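Local coordinates for ABC transporter, substrate binding protein (Aeropyrum pernix, PDB 3EAF), which probably captures a small solute, perhaps an amino acid or related compound, for import by an ABC transporter, and binds a magnesium ion, at residues Q141-V152 with G170-L181; Y154-I162 with Y202-S210. All coordinates share one frame; numbering follows the deposited sequence.

How the contacts relate
Both contacts belong to the seven-strand sheet of one lobe and share its connections. Contact 1 pairs the outermost strand 171-178 with strand 142-148; contact 2 sets helices 153-156 and 159-165, which link those two strands, against strand 202-205 and the loop after it, on the other side of 142-148. Contact 1 is partly buried, and backbone hydrogen bonds dominate it, with carboxylates gathered at its C-terminal end. Contact 2 is buried throughout and much smaller, and it relies on side-chain packing, one direct hydrogen bond and two bridging waters. They meet where Ala147 N probably bonds to Trp204 O in the sheet, and again beyond the strand ends, where Asn207 bonds to Asp149 N and Leu179 O.

Contact 1 (Q141-V152 with G170-L181); sequences QGKLALAYDSKV and GLQVVGDYDLPL
Gly142 to Tyr148 pairs with Leu171 to Tyr177 as parallel beta strands, the two ends of a beta-alpha-beta crossover. The backbone ladder alternates, Leu144 N giving to Gln172 O (2.7 Å) and Leu144 O accepting from Val174 N (2.8 Å). The register then slips by one residue at Val174, a beta bulge, and Leu146 N goes on to Gly175 O. Gly175 suits the spot because Tyr177 OH lies close over it.

Among apolar groups, Leu144 CD2 meets Leu171 CD1 on one face, and Leu146 CD1 reaches Val173 CG1 (3.9 Å). On the opposite face Ala145 is small enough to admit the Tyr177 ring, whose CE2 lies 3.6 Å from its CB.

Polar side chains gather at the C-terminal end. Tyr148 OH donates to Asp176 OD2 (2.5 Å) from above the carboxylate plane; Lys163 also pairs with that oxygen. Asp149, with CG anti to its amide nitrogen (chi1 -167°), receives Leu181 N at OD2 (2.7 Å), and a water donates to both its OD1 and Asp178 OD1, which would ease repulsion if both carboxylates are charged. Ser150 OG donates to Asp178 OD2.

Strand 202-205 flanks 142-148, helix 185-196 packs on Tyr177, and helix 159-165 covers Leu146.

Contact 2 (Y154-I162 with Y202-S210); sequences YSRSPIGAI and YVWCGNTIS
Ile162 CD1 rests over the face of the Trp204 indole, 3.8 Å from the centroid of its five-membered ring and 13° off the normal, a CH-pi contact. This is where helices pack on a strand of a Rossmann-like lobe of the periplasmic binding protein fold. Ile159 CD1 comes obliquely to the same ring, 3.8 Å from Trp204 NE1, and Pro158 CG approaches Trp204 CZ2. Branched and cyclic aliphatic groups suit a broad, buried indole, whose N-H is satisfied by a water that in turn donates to Ser155 O.

Beyond the strand, Ser155 OG donates to Asn207 OD1 at 2.9 Å, from above the carbonyl plane. Gly206 suits the spot because a beta carbon there would run into Ser155 O. A second water donates to both Tyr154 O and Gly206 O. The latter carbonyl oxygen also lies 3.1 Å above one face of the Tyr154 ring, offset toward its rim, while Thr208 CG2 touches Tyr154 CE2 (3.7 Å).

Further out, Tyr154 OH bonds to Asn231 OD1, which holds the ring's far end, and Thr208 OG1 bonds to Asp19 OD2, near the start of helix 18-38. Asn207, with CG beside its backbone N (chi1 -62°), gives ND2 to Leu179 O and Ser211 OG, and these bonds fix its amide, whose OD1 also accepts from Asp149 N.

Contact 1 (Q141-V152 with G170-L181)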
loop_
_atom_site.group_PDB
_atom_site.type_symbol
_atom_site.label_atom_id
_atom_site.label_comp_id
_atom_site.label_asym_id
_atom_site.label_seq_id
_atom_site.Cartn_x
_atom_site.Cartn_y
_atom_site.Cartn_z
ATOM N N GLN A 141 4.555 -12.120 24.263
ATOM C CA GLN A 141 5.842 -11.475 24.086
ATOM C C GLN A 141 6.843 -12.510 23.571
ATOM O O GLN A 141 6.670 -13.712 23.790
ATOM C CB GLN A 141 6.295 -10.833 25.401
ATOM C CG GLN A 141 5.344 -9.725 25.852
ATOM C CD GLN A 141 5.675 -9.116 27.203
ATOM O OE1 GLN A 141 6.725 -9.387 27.800
ATOM N NE2 GLN A 141 4.765 -8.275 27.696
ATOM N N GLY A 142 7.860 -12.054 22.848
ATOM C CA GLY A 142 8.816 -12.977 22.251
ATOM C C GLY A 142 9.850 -12.339 21.354
ATOM O O GLY A 142 9.967 -11.116 21.287
ATOM N N LYS A 143 10.592 -13.191 20.658
ATOM C CA LYS A 143 11.720 -12.783 19.838
ATOM C C LYS A 143 11.298 -12.526 18.401
ATOM O O LYS A 143 10.525 -13.297 17.825
ATOM C CB LYS A 143 12.803 -13.859 19.888
ATOM C CG LYS A 143 13.446 -14.027 21.268
ATOM C CD LYS A 143 14.491 -15.123 21.248
ATOM C CE LYS A 143 15.208 -15.229 22.590
ATOM N NZ LYS A 143 16.284 -14.189 22.743
ATOM N N LEU A 144 11.831 -11.449 17.827
ATOM C CA LEU A 144 11.449 -10.989 16.494
ATOM C C LEU A 144 12.659 -10.793 15.582
ATOM O O LEU A 144 13.579 -10.062 15.923
ATOM C CB LEU A 144 10.645 -9.681 16.601
ATOM C CG LEU A 144 10.228 -8.887 15.353
ATOM C CD1 LEU A 144 9.285 -9.686 14.456
ATOM C CD2 LEU A 144 9.584 -7.547 15.750
ATOM N N ALA A 145 12.636 -11.444 14.419
ATOM C CA ALA A 145 13.645 -11.242 13.376
ATOM C C ALA A 145 13.061 -10.369 12.268
ATOM O O ALA A 145 11.880 -10.484 11.954
ATOM C CB ALA A 145 14.095 -12.587 12.811
ATOM N N LEU A 146 13.888 -9.506 11.681
ATOM C CA LEU A 146 13.453 -8.587 10.620
ATOM C C LEU A 146 14.139 -8.936 9.301
ATOM O O LEU A 146 15.361 -8.814 9.176
ATOM C CB LEU A 146 13.765 -7.126 10.997
ATOM C CG LEU A 146 13.290 -6.603 12.362
ATOM C CD1 LEU A 146 13.879 -5.216 12.660
ATOM C CD2 LEU A 146 11.765 -6.586 12.461
ATOM N N ALA A 147 13.351 -9.382 8.326
ATOM C CA ALA A 147 13.880 -9.724 7.008
ATOM C C ALA A 147 13.430 -8.682 5.983
ATOM O O ALA A 147 12.240 -8.468 5.791
ATOM C CB ALA A 147 13.431 -11.120 6.597
ATOM N N TYR A 148 14.389 -8.026 5.343
ATOM C CA TYR A 148 14.088 -6.971 4.371
ATOM C C TYR A 148 15.322 -6.670 3.531
ATOM O O TYR A 148 16.444 -6.985 3.947
ATOM C CB TYR A 148 13.620 -5.694 5.090
ATOM C CG TYR A 148 14.688 -5.101 5.986
ATOM C CD1 TYR A 148 15.493 -4.056 5.537
ATOM C CD2 TYR A 148 14.922 -5.612 7.268
ATOM C CE1 TYR A 148 16.492 -3.520 6.343
ATOM C CE2 TYR A 148 15.917 -5.076 8.087
ATOM C CZ TYR A 148 16.695 -4.031 7.615
ATOM O OH TYR A 148 17.680 -3.486 8.405
ATOM N N ASP A 149 15.112 -6.045 2.369
ATOM C CA ASP A 149 16.206 -5.632 1.486
ATOM C C ASP A 149 16.794 -4.297 1.940
ATOM O O ASP A 149 16.171 -3.243 1.795
ATOM C CB ASP A 149 15.715 -5.551 0.028
ATOM C CG ASP A 149 16.858 -5.430 -0.991
ATOM O OD1 ASP A 149 17.951 -4.920 -0.650
ATOM O OD2 ASP A 149 16.651 -5.854 -2.151
ATOM N N SER A 150 18.010 -4.348 2.480
ATOM C CA SER A 150 18.686 -3.165 3.003
ATOM C C SER A 150 18.955 -2.077 1.966
ATOM O O SER A 150 19.265 -0.943 2.336
ATOM C CB SER A 150 20.006 -3.562 3.683
ATOM O OG SER A 150 20.900 -4.159 2.756
ATOM N N LYS A 151 18.817 -2.413 0.686
ATOM C CA LYS A 151 19.146 -1.503 -0.423
ATOM C C LYS A 151 17.936 -0.782 -1.022
ATOM O O LYS A 151 18.087 0.149 -1.829
ATOM C CB LYS A 151 19.870 -2.272 -1.529
ATOM C CG LYS A 151 21.191 -2.872 -1.087
ATOM C CD LYS A 151 21.870 -3.635 -2.218
ATOM C CE LYS A 151 22.835 -4.677 -1.661
ATOM N NZ LYS A 151 23.775 -5.162 -2.709
ATOM N N VAL A 152 16.743 -1.214 -0.622
ATOM C CA VAL A 152 15.504 -0.722 -1.204
ATOM C C VAL A 152 14.763 0.156 -0.196
ATOM O O VAL A 152 14.461 -0.287 0.916
ATOM C CB VAL A 152 14.635 -1.906 -1.689
ATOM C CG1 VAL A 152 13.299 -1.420 -2.236
ATOM C CG2 VAL A 152 15.389 -2.699 -2.764
ATOM N N GLY A 170 6.618 -5.516 23.770
ATOM C CA GLY A 170 7.031 -6.794 24.334
ATOM C C GLY A 170 7.767 -7.686 23.344
ATOM O O GLY A 170 7.776 -8.913 23.483
ATOM N N LEU A 171 8.392 -7.070 22.345
ATOM C CA LEU A 171 9.121 -7.812 21.327
ATOM C C LEU A 171 10.609 -7.477 21.354
ATOM O O LEU A 171 10.994 -6.307 21.322
ATOM C CB LEU A 171 8.525 -7.553 19.933
ATOM C CG LEU A 171 7.064 -7.955 19.691
ATOM C CD1 LEU A 171 6.566 -7.452 18.339
ATOM C CD2 LEU A 171 6.860 -9.455 19.807
ATOM N N GLN A 172 11.435 -8.517 21.429
ATOM C CA GLN A 172 12.886 -8.372 21.384
ATOM C C GLN A 172 13.360 -8.631 19.967
ATOM O O GLN A 172 13.236 -9.750 19.461
ATOM C CB GLN A 172 13.563 -9.326 22.390
ATOM C CG GLN A 172 15.009 -9.760 22.044
ATOM C CD GLN A 172 16.097 -8.714 22.332
ATOM O OE1 GLN A 172 15.853 -7.667 22.944
ATOM N NE2 GLN A 172 17.318 -9.013 21.885
ATOM N N VAL A 173 13.887 -7.593 19.321
ATOM C CA VAL A 173 14.450 -7.728 17.974
ATOM C C VAL A 173 15.789 -8.455 18.078
ATOM O O VAL A 173 16.726 -7.952 18.710
ATOM C CB VAL A 173 14.629 -6.347 17.280
ATOM C CG1 VAL A 173 15.415 -6.477 15.977
ATOM C CG2 VAL A 173 13.271 -5.685 17.034
ATOM N N VAL A 174 15.871 -9.631 17.456
ATOM C CA VAL A 174 17.055 -10.496 17.564
ATOM C C VAL A 174 18.065 -10.323 16.429
ATOM O O VAL A 174 19.195 -10.803 16.523
ATOM C CB VAL A 174 16.689 -12.009 17.694
ATOM C CG1 VAL A 174 15.991 -12.281 19.015
ATOM C CG2 VAL A 174 15.850 -12.497 16.498
ATOM N N GLY A 175 17.657 -9.641 15.361
ATOM C CA GLY A 175 18.540 -9.413 14.225
ATOM C C GLY A 175 17.822 -8.879 13.005
ATOM O O GLY A 175 16.590 -8.923 12.934
ATOM N N ASP A 176 18.612 -8.352 12.071
ATOM C CA ASP A 176 18.169 -7.947 10.739
ATOM C C ASP A 176 18.766 -8.929 9.744
ATOM O O ASP A 176 19.922 -9.318 9.881
ATOM C CB ASP A 176 18.690 -6.550 10.385
ATOM C CG ASP A 176 18.022 -5.448 11.173
ATOM O OD1 ASP A 176 17.357 -5.732 12.188
ATOM O OD2 ASP A 176 18.169 -4.276 10.773
ATOM N N TYR A 177 17.987 -9.308 8.735
ATOM C CA TYR A 177 18.416 -10.300 7.746
ATOM C C TYR A 177 18.133 -9.772 6.346
ATOM O O TYR A 177 17.014 -9.346 6.045
ATOM C CB TYR A 177 17.740 -11.662 8.014
ATOM C CG TYR A 177 18.032 -12.155 9.418
ATOM C CD1 TYR A 177 19.116 -12.990 9.674
ATOM C CD2 TYR A 177 17.269 -11.720 10.504
ATOM C CE1 TYR A 177 19.406 -13.414 10.968
ATOM C CE2 TYR A 177 17.558 -12.130 11.793
ATOM C CZ TYR A 177 18.626 -12.977 12.022
ATOM O OH TYR A 177 18.909 -13.387 13.312
ATOM N N ASP A 178 19.163 -9.797 5.503
ATOM C CA ASP A 178 19.145 -9.129 4.205
ATOM C C ASP A 178 18.520 -10.013 3.125
ATOM O O ASP A 178 19.219 -10.744 2.417
ATOM C CB ASP A 178 20.572 -8.696 3.820
ATOM C CG ASP A 178 20.598 -7.593 2.768
ATOM O OD1 ASP A 178 19.592 -7.390 2.053
ATOM O OD2 ASP A 178 21.647 -6.917 2.653
ATOM N N LEU A 179 17.197 -9.940 3.009
ATOM C CA LEU A 179 16.484 -10.671 1.968
ATOM C C LEU A 179 16.274 -9.752 0.766
ATOM O O LEU A 179 15.577 -8.741 0.881
ATOM C CB LEU A 179 15.141 -11.199 2.485
ATOM C CG LEU A 179 14.288 -11.980 1.480
ATOM C CD1 LEU A 179 14.847 -13.377 1.241
ATOM C CD2 LEU A 179 12.844 -12.044 1.967
ATOM N N PRO A 180 16.891 -10.088 -0.382
ATOM C CA PRO A 180 16.770 -9.233 -1.560
ATOM C C PRO A 180 15.329 -9.112 -2.050
ATOM O O PRO A 180 14.549 -10.061 -1.929
ATOM C CB PRO A 180 17.627 -9.956 -2.607
ATOM C CG PRO A 180 18.596 -10.775 -1.795
ATOM C CD PRO A 180 17.750 -11.255 -0.650
ATOM N N LEU A 181 14.984 -7.949 -2.598
ATOM C CA LEU A 181 13.682 -7.763 -3.251
ATOM C C LEU A 181 13.485 -8.773 -4.385
ATOM O O LEU A 181 12.367 -9.254 -4.619
ATOM C CB LEU A 181 13.549 -6.330 -3.781
ATOM C CG LEU A 181 12.227 -5.889 -4.431
ATOM C CD1 LEU A 181 11.130 -5.671 -3.375
ATOM C CD2 LEU A 181 12.443 -4.624 -5.265
HETATM O O HOH W 1 20.099 -6.295 -0.367
#

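Contact 2 (Y154-I162 with Y202-S210)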
loop_
_atom_site.group_PDB
_atom_site.type_symbol
_atom_site.label_atom_id
_atom_site.label_comp_id
_atom_site.label_asym_id
_atom_site.label_seq_id
_atom_site.Cartn_x
_atom_site.Cartn_y
_atom_site.Cartn_z
ATOM N N TYR A 154 11.706 1.168 0.024
ATOM C CA TYR A 154 10.459 0.504 0.432
ATOM C C TYR A 154 10.676 -0.542 1.530
ATOM O O TYR A 154 9.990 -0.531 2.564
ATOM C CB TYR A 154 9.788 -0.130 -0.798
ATOM C CG TYR A 154 8.942 -1.365 -0.531
ATOM C CD1 TYR A 154 7.842 -1.319 0.346
ATOM C CD2 TYR A 154 9.228 -2.571 -1.166
ATOM C CE1 TYR A 154 7.065 -2.447 0.594
ATOM C CE2 TYR A 154 8.447 -3.713 -0.928
ATOM C CZ TYR A 154 7.373 -3.636 -0.050
ATOM O OH TYR A 154 6.606 -4.745 0.192
ATOM N N SER A 155 11.627 -1.443 1.291
ATOM C CA SER A 155 11.920 -2.541 2.217
ATOM C C SER A 155 12.422 -2.045 3.572
ATOM O O SER A 155 12.192 -2.689 4.595
ATOM C CB SER A 155 12.951 -3.484 1.599
ATOM O OG SER A 155 12.501 -3.960 0.349
ATOM N N ARG A 156 13.102 -0.900 3.557
ATOM C CA ARG A 156 13.677 -0.284 4.755
ATOM C C ARG A 156 12.681 0.550 5.561
ATOM O O ARG A 156 12.903 0.807 6.742
ATOM C CB ARG A 156 14.812 0.669 4.359
ATOM C CG ARG A 156 16.106 0.049 3.882
ATOM C CD ARG A 156 17.228 1.111 3.911
ATOM N NE ARG A 156 16.975 2.245 3.014
ATOM C CZ ARG A 156 17.498 2.378 1.792
ATOM N NH1 ARG A 156 18.312 1.446 1.301
ATOM N NH2 ARG A 156 17.223 3.453 1.058
ATOM N N SER A 157 11.598 0.978 4.919
ATOM C CA SER A 157 10.817 2.134 5.394
ATOM C C SER A 157 10.372 2.098 6.868
ATOM O O SER A 157 10.612 3.072 7.594
ATOM C CB SER A 157 9.632 2.439 4.458
ATOM O OG SER A 157 8.955 3.621 4.864
ATOM N N PRO A 158 9.712 1.007 7.312
ATOM C CA PRO A 158 9.247 0.982 8.704
ATOM C C PRO A 158 10.253 0.385 9.709
ATOM O O PRO A 158 9.962 0.345 10.913
ATOM C CB PRO A 158 8.023 0.075 8.621
ATOM C CG PRO A 158 8.406 -0.936 7.596
ATOM C CD PRO A 158 9.314 -0.227 6.601
ATOM N N ILE A 159 11.411 -0.069 9.226
ATOM C CA ILE A 159 12.366 -0.811 10.069
ATOM C C ILE A 159 12.803 -0.031 11.318
ATOM O O ILE A 159 12.732 -0.548 12.437
ATOM C CB ILE A 159 13.585 -1.345 9.254
ATOM C CG1 ILE A 159 13.134 -2.375 8.207
ATOM C CG2 ILE A 159 14.663 -1.939 10.175
ATOM C CD1 ILE A 159 12.454 -3.649 8.775
ATOM N N GLY A 160 13.207 1.223 11.136
ATOM C CA GLY A 160 13.570 2.070 12.282
ATOM C C GLY A 160 12.478 2.200 13.333
ATOM O O GLY A 160 12.746 2.114 14.541
ATOM N N ALA A 161 11.244 2.420 12.879
ATOM C CA ALA A 161 10.098 2.566 13.775
ATOM C C ALA A 161 9.754 1.254 14.480
ATOM O O ALA A 161 9.359 1.261 15.649
ATOM C CB ALA A 161 8.878 3.112 13.020
ATOM N N ILE A 162 9.904 0.137 13.769
ATOM C CA ILE A 162 9.739 -1.182 14.373
ATOM C C ILE A 162 10.733 -1.390 15.522
ATOM O O ILE A 162 10.340 -1.835 16.601
ATOM C CB ILE A 162 9.879 -2.326 13.345
ATOM C CG1 ILE A 162 8.669 -2.361 12.399
ATOM C CG2 ILE A 162 10.000 -3.674 14.057
ATOM C CD1 ILE A 162 8.891 -3.234 11.169
ATOM N N TYR A 202 8.811 -14.848 16.013
ATOM C CA TYR A 202 8.135 -14.072 14.985
ATOM C C TYR A 202 9.128 -13.522 13.958
ATOM O O TYR A 202 10.234 -13.096 14.310
ATOM C CB TYR A 202 7.348 -12.912 15.606
ATOM C CG TYR A 202 6.525 -13.270 16.833
ATOM C CD1 TYR A 202 5.442 -14.148 16.752
ATOM C CD2 TYR A 202 6.818 -12.705 18.071
ATOM C CE1 TYR A 202 4.681 -14.469 17.893
ATOM C CE2 TYR A 202 6.068 -13.013 19.206
ATOM C CZ TYR A 202 5.006 -13.891 19.114
ATOM O OH TYR A 202 4.273 -14.179 20.253
ATOM N N VAL A 203 8.723 -13.550 12.691
ATOM C CA VAL A 203 9.516 -12.971 11.600
ATOM C C VAL A 203 8.700 -11.902 10.884
ATOM O O VAL A 203 7.563 -12.154 10.483
ATOM C CB VAL A 203 9.975 -14.047 10.579
ATOM C CG1 VAL A 203 10.656 -13.404 9.361
ATOM C CG2 VAL A 203 10.921 -15.057 11.232
ATOM N N TRP A 204 9.278 -10.706 10.750
ATOM C CA TRP A 204 8.732 -9.657 9.881
ATOM C C TRP A 204 9.402 -9.700 8.501
ATOM O O TRP A 204 10.615 -9.872 8.406
ATOM C CB TRP A 204 8.930 -8.279 10.525
ATOM C CG TRP A 204 8.715 -7.114 9.591
ATOM C CD1 TRP A 204 9.679 -6.376 8.953
ATOM C CD2 TRP A 204 7.457 -6.561 9.190
ATOM N NE1 TRP A 204 9.094 -5.397 8.182
ATOM C CE2 TRP A 204 7.732 -5.484 8.314
ATOM C CE3 TRP A 204 6.124 -6.868 9.491
ATOM C CZ2 TRP A 204 6.718 -4.714 7.730
ATOM C CZ3 TRP A 204 5.120 -6.103 8.913
ATOM C CH2 TRP A 204 5.423 -5.039 8.043
ATOM N N CYS A 205 8.617 -9.566 7.434
ATOM C CA CYS A 205 9.199 -9.392 6.104
ATOM C C CYS A 205 8.695 -8.117 5.422
ATOM O O CYS A 205 7.493 -7.904 5.313
ATOM C CB CYS A 205 8.967 -10.618 5.217
ATOM S SG CYS A 205 9.884 -10.531 3.656
ATOM N N GLY A 206 9.629 -7.292 4.953
ATOM C CA GLY A 206 9.298 -5.989 4.379
ATOM C C GLY A 206 9.258 -5.894 2.862
ATOM O O GLY A 206 9.117 -4.799 2.326
ATOM N N ASN A 207 9.340 -7.037 2.176
ATOM C CA ASN A 207 9.375 -7.079 0.709
ATOM C C ASN A 207 8.011 -7.438 0.092
ATOM O O ASN A 207 7.033 -7.652 0.814
ATOM C CB ASN A 207 10.428 -8.093 0.226
ATOM C CG ASN A 207 11.847 -7.740 0.650
ATOM O OD1 ASN A 207 12.109 -6.666 1.199
ATOM N ND2 ASN A 207 12.775 -8.654 0.388
ATOM N N THR A 208 7.958 -7.515 -1.240
ATOM C CA THR A 208 6.732 -7.891 -1.948
ATOM C C THR A 208 6.487 -9.400 -1.870
ATOM O O THR A 208 7.363 -10.156 -1.438
ATOM C CB THR A 208 6.741 -7.434 -3.435
ATOM O OG1 THR A 208 7.706 -8.196 -4.170
ATOM C CG2 THR A 208 7.072 -5.946 -3.550
ATOM N N ILE A 209 5.303 -9.823 -2.315
ATOM C CA ILE A 209 4.833 -11.204 -2.172
ATOM C C ILE A 209 5.795 -12.283 -2.687
ATOM O O ILE A 209 5.815 -13.385 -2.148
ATOM C CB ILE A 209 3.396 -11.393 -2.788
ATOM C CG1 ILE A 209 2.802 -12.754 -2.399
ATOM C CG2 ILE A 209 3.399 -11.154 -4.312
ATOM C CD1 ILE A 209 1.310 -12.908 -2.685
ATOM N N SER A 210 6.583 -11.974 -3.717
ATOM C CA SER A 210 7.496 -12.956 -4.313
ATOM C C SER A 210 8.535 -13.463 -3.318
ATOM O O SER A 210 8.656 -14.664 -3.108
ATOM C CB SER A 210 8.187 -12.384 -5.558
ATOM O OG SER A 210 7.224 -12.103 -6.559
HETATM O O HOH W 2 8.664 -2.697 3.772
HETATM O O HOH W 3 10.126 -3.546 6.281
#